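Local coordinates for CbsA (Xanthomonas oryzae pv. oryzae, PDB 5XYH), which hydrolyses 1,4-beta-glucosidic bonds of cellulose as an exoglucanase, probably releasing cellobiose from chain ends during breakdown of the plant cell wall, at residues Y93-R98 against G169-G174; D148-L153 against N190-G195; P208-Y213 against N280-A285. All blocks are in the same frame, centred on the assembly; numbering follows the deposited sequence.

The three contacts lie in the beta/alpha barrel of a family 6 glycosyl hydrolase, two near strand ends and one between outer helices. Contact 1 joins the loop after strand 86-92 to the start of helix 170-183; contact 2 joins the segment after strand 140-145 to the end of strand 188-193. Their segments alternate along the chain, and Tyr171 packs on Ser149, the two centres lying about 11 Å apart. Contact 3, farther along the chain, pairs helices 206-218 and 271-284; its centre is about 13 Å from contact 2 and 20 Å from contact 1. Tyr213 links it back to Asp193 of contact 2, so the outer helix pair is tied to the end of a barrel strand through one side chain.

Contact 1: residues Y93-R98 against G169-G174; sequences YDMPGR and GIYEAG
Met95 and Gly174 bring the two backbones nearest, with 6.6 Å between their CA atoms, where a type II beta turn running from Met95 to Arg98 faces the first turn of helix 170-183. Gly97 holds the third position of that turn with positive phi, and its carbonyl faces Tyr171. The phenol OH of Tyr171 donates to Gly97 O over 2.7 Å, reaching the oxygen from 38° above the carbonyl plane, and also receives a weak bond from Cys100 N. Pro96 O comes up to the same ring, 3.2 Å from Tyr171 CE1, so two successive carbonyl oxygens of the turn, Pro96 O and Gly97 O, lie at the edge of the phenol ring. In the family 6 barrel this loop follows strand 86-92, and Glu146, just beyond the adjacent strand 140-145, accepts from the backbone N of both Asp94 and Met95. Met95 makes an oblique Met-aromatic contact: its SD is 4.8 Å from the centroid of the Tyr171 ring. With CG anti to the backbone N (chi1 -175°), Met95 CG lies 3.5 Å from Tyr171 CE1; bends at the next two torsions then carry CE to within 3.5 Å of Tyr171 O. Gly174 has no side chain, and Met95 SD approaches its CA to 4.2 Å. Alongside, Pro96 CB touches Ile170 CG2 at 3.9 Å, laying the pyrrolidine ring across that methyl branch.

Contact 2: residues D148-L153 against N190-G195; sequences DSLPNL and NYMDIG
Asp193 and the backbone of Asp148 and Ser149 meet through water, a bridged contact at the carboxyl end of strand 188-193 and just ahead of helix 150-155. In beta/alpha barrels of this family that end of the strands carries the active-site cleft. One water accepts from Asp148 N and donates to Asp193 OD2. A second water, 3.0 Å from Ser149 N, lies 2.9 Å from the same Asp193 OD2. The carboxylate also closes an Asx turn: Gly195 N donates to Asp193 OD2 over 3.2 Å, nearly straight at 170°, arriving from well above the carboxylate plane. Gly195 N and the first water thus both donate to OD2, with the second water close enough to add a third bond, while OD1 is taken by Thr234, which probably helps to fix the rotation of the group. Within 148-153, the amide of Asn152 ties back to the loop, its ND2 donating to Asp148 OD1 from above that carboxylate. Van der Waals contacts add to the bridge. Leu150 CD1 makes an apolar touch with Met192 CE at 3.9 Å; Met192, bent at both chi2 and chi3, curls its methyl toward the leucine. Pro151 CG packs on the backbone, 3.9 Å from Gly195 N. Around these touches, Tyr213 of helix 206-218 covers Leu150, Pro151 and Met192, Ile175 of helix 170-183 packs on Ser149 and Met192, and strand 188-193 runs parallel between strands 140-145 and 229-232.

Contact 3: residues P208-Y213 against N280-A285; sequences PAISLY and NAFVGA
Ile210 reaches from helix 206-218 to Ala281, Phe282 and Ala285 at the end of helix 271-284, an apolar helix-helix contact built on a CH-pi interaction between two outer helices of the family 6 beta/alpha barrel. The short segments cross at -60°, their axes 10.1 Å apart at closest approach. At CB the isoleucine divides. Its CG2, anti to the backbone N, turns to the end of the partner helix and presses on Ala285 CB at 3.5 Å, with Ala281 O a little farther off. CG1 takes the other branch, beside the backbone N at chi1 -60°, and runs past Ala281 CB at 3.8 Å. The second torsion bends the chain so that CD1 lands over the centre of the Phe282 ring: this CH-pi contact puts Ile210 CD1 3.7 Å from the ring centroid and only 12° off the normal. The same methyl also touches Ala281 CB, so one isoleucine tip fits between an alanine and an aromatic face. Phe230, stacked on it from strand 229-232, ties Phe282 to the sheet, and Trp287 meets it edge to face. Tyr213, about one helical turn on from Ile210, brings its CB, not its ring, to the edge of the Phe282 ring. There Tyr213 CB stands 3.8 Å from Phe282 CE1, while the tyrosine's own OH reaches away toward the backbone oxygen of Asp193 and hydrogen-bonds to it.

Contact 1: residues Y93-R98 against G169-G174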
# COMPACT_ATOMS: atom_id res chain seq x y z
N TYR A 93 8.41 0.86 7.32
CA TYR A 93 8.44 -0.48 6.71
C TYR A 93 9.79 -1.15 6.97
O TYR A 93 10.58 -1.40 6.05
CB TYR A 93 8.14 -0.37 5.21
CG TYR A 93 7.96 -1.67 4.44
CD1 TYR A 93 7.08 -2.65 4.87
CD2 TYR A 93 8.63 -1.87 3.23
CE1 TYR A 93 6.89 -3.83 4.15
CE2 TYR A 93 8.45 -3.03 2.51
CZ TYR A 93 7.58 -4.01 2.98
OH TYR A 93 7.40 -5.18 2.26
N ASP A 94 10.08 -1.49 8.23
CA ASP A 94 11.27 -2.28 8.54
C ASP A 94 11.03 -3.26 9.69
O ASP A 94 11.95 -3.55 10.46
CB ASP A 94 12.46 -1.37 8.87
CG ASP A 94 13.81 -2.05 8.59
OD1 ASP A 94 13.83 -3.06 7.85
OD2 ASP A 94 14.83 -1.57 9.12
N MET A 95 9.82 -3.80 9.80
CA MET A 95 9.50 -4.76 10.85
C MET A 95 10.54 -5.88 10.90
O MET A 95 10.95 -6.39 9.85
CB MET A 95 8.11 -5.36 10.60
CG MET A 95 7.64 -6.27 11.72
SD MET A 95 7.21 -5.35 13.21
CE MET A 95 5.61 -4.71 12.73
N PRO A 96 10.97 -6.30 12.09
CA PRO A 96 11.70 -7.57 12.21
C PRO A 96 10.89 -8.71 11.60
O PRO A 96 9.67 -8.78 11.76
CB PRO A 96 11.85 -7.75 13.73
CG PRO A 96 11.70 -6.37 14.31
CD PRO A 96 10.74 -5.65 13.40
N GLY A 97 11.57 -9.59 10.88
CA GLY A 97 10.87 -10.67 10.18
C GLY A 97 9.86 -10.18 9.16
O GLY A 97 8.79 -10.79 9.00
N ARG A 98 10.19 -9.08 8.46
CA ARG A 98 9.26 -8.42 7.55
C ARG A 98 8.71 -9.40 6.52
O ARG A 98 9.40 -10.33 6.09
CB ARG A 98 9.95 -7.26 6.85
CG ARG A 98 9.04 -6.08 6.49
CD ARG A 98 9.80 -4.97 5.80
NE ARG A 98 10.26 -5.36 4.47
CZ ARG A 98 11.16 -4.70 3.77
NH1 ARG A 98 11.71 -3.60 4.26
NH2 ARG A 98 11.53 -5.13 2.57
N GLY A 169 5.35 -12.37 19.74
CA GLY A 169 4.90 -11.04 20.11
C GLY A 169 5.60 -9.91 19.39
O GLY A 169 5.25 -8.75 19.63
N ILE A 170 6.52 -10.21 18.47
CA ILE A 170 7.41 -9.17 17.96
C ILE A 170 6.68 -8.22 17.02
O ILE A 170 6.89 -7.00 17.08
CB ILE A 170 8.65 -9.80 17.30
CG1 ILE A 170 9.50 -10.50 18.37
CG2 ILE A 170 9.47 -8.74 16.59
CD1 ILE A 170 10.75 -11.23 17.83
N TYR A 171 5.81 -8.73 16.13
CA TYR A 171 5.04 -7.82 15.28
C TYR A 171 4.26 -6.82 16.12
O TYR A 171 4.33 -5.61 15.89
CB TYR A 171 4.08 -8.59 14.37
CG TYR A 171 4.65 -9.03 13.05
CD1 TYR A 171 6.02 -9.16 12.86
CD2 TYR A 171 3.81 -9.34 11.98
CE1 TYR A 171 6.54 -9.59 11.64
CE2 TYR A 171 4.30 -9.76 10.76
CZ TYR A 171 5.67 -9.89 10.60
OH TYR A 171 6.15 -10.31 9.38
N GLU A 172 3.53 -7.32 17.13
CA GLU A 172 2.73 -6.44 17.97
C GLU A 172 3.60 -5.48 18.76
O GLU A 172 3.23 -4.32 18.96
CB GLU A 172 1.84 -7.27 18.90
CG GLU A 172 0.80 -8.08 18.15
CD GLU A 172 0.15 -9.16 18.98
OE1 GLU A 172 -0.88 -8.88 19.62
OE2 GLU A 172 0.68 -10.31 18.98
N ALA A 173 4.78 -5.95 19.21
CA ALA A 173 5.68 -5.07 19.95
C ALA A 173 6.24 -3.98 19.05
O ALA A 173 6.35 -2.83 19.47
CB ALA A 173 6.82 -5.88 20.58
N GLY A 174 6.59 -4.33 17.81
CA GLY A 174 7.08 -3.33 16.87
C GLY A 174 6.05 -2.27 16.53
O GLY A 174 6.37 -1.08 16.47

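Contact 2: residues D148-L153 against N190-G195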
# COMPACT_ATOMS: atom_id res chain seq x y z
N ASP A 148 1.92 -5.06 5.17
CA ASP A 148 2.18 -6.49 5.07
C ASP A 148 2.63 -7.09 6.40
O ASP A 148 3.47 -7.99 6.45
CB ASP A 148 3.21 -6.77 3.97
CG ASP A 148 3.19 -8.20 3.52
OD1 ASP A 148 2.13 -8.86 3.61
OD2 ASP A 148 4.26 -8.67 3.07
N SER A 149 2.11 -6.58 7.52
CA SER A 149 2.53 -7.09 8.81
C SER A 149 1.34 -7.76 9.47
O SER A 149 1.13 -8.98 9.27
CB SER A 149 3.13 -5.97 9.68
OG SER A 149 2.18 -4.97 9.97
N LEU A 150 0.54 -7.04 10.26
CA LEU A 150 -0.49 -7.63 11.11
C LEU A 150 -1.47 -8.56 10.39
O LEU A 150 -1.78 -9.62 10.95
CB LEU A 150 -1.26 -6.51 11.82
CG LEU A 150 -0.46 -5.72 12.86
CD1 LEU A 150 -1.37 -4.78 13.65
CD2 LEU A 150 0.25 -6.67 13.80
N PRO A 151 -2.00 -8.24 9.20
CA PRO A 151 -2.98 -9.15 8.57
C PRO A 151 -2.49 -10.59 8.44
O PRO A 151 -3.30 -11.52 8.53
CB PRO A 151 -3.22 -8.52 7.19
CG PRO A 151 -2.89 -7.08 7.38
CD PRO A 151 -1.75 -7.06 8.34
N ASN A 152 -1.18 -10.80 8.26
CA ASN A 152 -0.67 -12.16 8.14
C ASN A 152 -0.87 -12.96 9.41
O ASN A 152 -0.98 -14.19 9.36
CB ASN A 152 0.81 -12.15 7.76
CG ASN A 152 1.06 -11.48 6.44
OD1 ASN A 152 0.57 -11.94 5.40
ND2 ASN A 152 1.83 -10.38 6.46
N LEU A 153 -0.91 -12.28 10.57
CA LEU A 153 -1.16 -13.01 11.81
C LEU A 153 -2.56 -13.60 11.86
O LEU A 153 -2.80 -14.55 12.61
CB LEU A 153 -0.94 -12.10 13.02
CG LEU A 153 0.37 -11.32 13.10
CD1 LEU A 153 0.46 -10.68 14.46
CD2 LEU A 153 1.56 -12.26 12.88
N ASN A 190 -0.82 8.87 11.85
CA ASN A 190 -0.50 7.46 11.67
C ASN A 190 -1.72 6.71 11.15
O ASN A 190 -2.76 6.70 11.81
CB ASN A 190 -0.03 6.82 12.98
CG ASN A 190 1.25 7.43 13.49
OD1 ASN A 190 2.20 7.65 12.73
ND2 ASN A 190 1.29 7.70 14.80
N TYR A 191 -1.56 6.04 10.01
CA TYR A 191 -2.60 5.20 9.44
C TYR A 191 -2.12 3.75 9.39
O TYR A 191 -1.11 3.44 8.76
CB TYR A 191 -3.00 5.69 8.05
CG TYR A 191 -3.77 7.00 8.09
CD1 TYR A 191 -3.09 8.22 8.19
CD2 TYR A 191 -5.16 7.02 8.05
CE1 TYR A 191 -3.78 9.41 8.24
CE2 TYR A 191 -5.86 8.22 8.09
CZ TYR A 191 -5.16 9.41 8.19
OH TYR A 191 -5.83 10.61 8.22
N MET A 192 -2.86 2.87 10.07
CA MET A 192 -2.53 1.46 10.16
C MET A 192 -2.82 0.75 8.84
O MET A 192 -3.96 0.78 8.35
CB MET A 192 -3.35 0.82 11.29
CG MET A 192 -3.03 1.32 12.68
SD MET A 192 -1.38 0.88 13.18
CE MET A 192 -1.48 -0.90 13.18
N ASP A 193 -1.82 0.09 8.26
CA ASP A 193 -2.05 -0.73 7.08
C ASP A 193 -2.92 -1.91 7.44
O ASP A 193 -2.68 -2.58 8.45
CB ASP A 193 -0.73 -1.23 6.49
CG ASP A 193 -0.95 -2.04 5.22
OD1 ASP A 193 -0.99 -1.42 4.14
OD2 ASP A 193 -1.11 -3.28 5.31
N ILE A 194 -3.93 -2.20 6.62
CA ILE A 194 -4.80 -3.32 6.95
C ILE A 194 -5.15 -4.11 5.69
O ILE A 194 -6.30 -4.50 5.46
CB ILE A 194 -6.04 -2.83 7.75
CG1 ILE A 194 -6.80 -3.98 8.42
CG2 ILE A 194 -6.96 -1.92 6.91
CD1 ILE A 194 -7.74 -3.50 9.51
N GLY A 195 -4.13 -4.36 4.85
CA GLY A 195 -4.27 -5.27 3.73
C GLY A 195 -5.23 -4.74 2.67
O GLY A 195 -5.45 -3.53 2.53
O HOH W 1 -0.45 -4.72 3.39
O HOH W 2 -0.12 -4.61 7.73

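Contact 3: residues P208-Y213 against N280-A285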
# COMPACT_ATOMS: atom_id res chain seq x y z
N PRO A 208 -10.91 -11.89 15.18
CA PRO A 208 -9.48 -11.75 15.54
C PRO A 208 -8.81 -10.58 14.84
O PRO A 208 -7.92 -9.96 15.43
CB PRO A 208 -8.86 -13.10 15.13
CG PRO A 208 -9.81 -13.68 14.13
CD PRO A 208 -11.18 -13.18 14.52
N ALA A 209 -9.22 -10.23 13.62
CA ALA A 209 -8.61 -9.09 12.93
C ALA A 209 -8.92 -7.80 13.67
O ALA A 209 -8.01 -7.06 14.08
CB ALA A 209 -9.11 -9.00 11.49
N ILE A 210 -10.20 -7.51 13.87
CA ILE A 210 -10.60 -6.32 14.60
C ILE A 210 -10.00 -6.33 16.00
O ILE A 210 -9.41 -5.34 16.44
CB ILE A 210 -12.13 -6.20 14.65
CG1 ILE A 210 -12.71 -6.09 13.23
CG2 ILE A 210 -12.55 -5.04 15.53
CD1 ILE A 210 -12.11 -5.00 12.37
N SER A 211 -10.11 -7.45 16.72
CA SER A 211 -9.58 -7.47 18.08
C SER A 211 -8.06 -7.34 18.11
O SER A 211 -7.51 -6.76 19.06
CB SER A 211 -10.01 -8.74 18.81
OG SER A 211 -9.08 -9.79 18.62
N LEU A 212 -7.37 -7.84 17.08
CA LEU A 212 -5.92 -7.66 16.99
C LEU A 212 -5.55 -6.19 16.87
O LEU A 212 -4.76 -5.67 17.65
CB LEU A 212 -5.35 -8.45 15.81
CG LEU A 212 -3.87 -8.20 15.48
CD1 LEU A 212 -2.99 -8.58 16.64
CD2 LEU A 212 -3.48 -8.97 14.21
N TYR A 213 -6.11 -5.51 15.87
CA TYR A 213 -5.80 -4.09 15.72
C TYR A 213 -6.23 -3.31 16.96
O TYR A 213 -5.52 -2.41 17.41
CB TYR A 213 -6.47 -3.52 14.46
CG TYR A 213 -5.70 -3.86 13.20
CD1 TYR A 213 -5.82 -5.12 12.60
CD2 TYR A 213 -4.84 -2.95 12.63
CE1 TYR A 213 -5.10 -5.43 11.45
CE2 TYR A 213 -4.12 -3.25 11.49
CZ TYR A 213 -4.24 -4.47 10.90
OH TYR A 213 -3.50 -4.73 9.76
N ASN A 280 -17.22 -0.00 9.80
CA ASN A 280 -18.35 -0.38 10.64
C ASN A 280 -17.94 -1.36 11.73
O ASN A 280 -18.41 -1.27 12.87
CB ASN A 280 -19.47 -0.98 9.78
CG ASN A 280 -20.13 0.06 8.93
OD1 ASN A 280 -20.26 1.21 9.34
ND2 ASN A 280 -20.54 -0.32 7.74
N ALA A 281 -17.05 -2.29 11.40
CA ALA A 281 -16.59 -3.24 12.40
C ALA A 281 -15.77 -2.55 13.49
O ALA A 281 -15.87 -2.91 14.67
CB ALA A 281 -15.77 -4.34 11.73
N PHE A 282 -14.94 -1.56 13.12
CA PHE A 282 -14.13 -0.89 14.14
C PHE A 282 -15.00 -0.02 15.03
O PHE A 282 -14.84 -0.03 16.26
CB PHE A 282 -13.01 -0.07 13.49
CG PHE A 282 -11.80 -0.88 13.15
CD1 PHE A 282 -11.07 -1.52 14.15
CD2 PHE A 282 -11.39 -1.03 11.84
CE1 PHE A 282 -9.96 -2.28 13.84
CE2 PHE A 282 -10.27 -1.77 11.53
CZ PHE A 282 -9.56 -2.40 12.52
N VAL A 283 -15.93 0.71 14.44
CA VAL A 283 -16.88 1.46 15.26
C VAL A 283 -17.64 0.50 16.18
O VAL A 283 -17.89 0.80 17.35
CB VAL A 283 -17.80 2.29 14.36
CG1 VAL A 283 -18.94 2.89 15.16
CG2 VAL A 283 -16.98 3.40 13.68
N GLY A 284 -17.97 -0.69 15.67
CA GLY A 284 -18.61 -1.70 16.51
C GLY A 284 -17.73 -2.15 17.65
O GLY A 284 -18.23 -2.51 18.72
N ALA A 285 -16.42 -2.16 17.45
CA ALA A 285 -15.48 -2.51 18.51
C ALA A 285 -15.18 -1.34 19.44
O ALA A 285 -14.36 -1.50 20.35
CB ALA A 285 -14.17 -3.03 17.91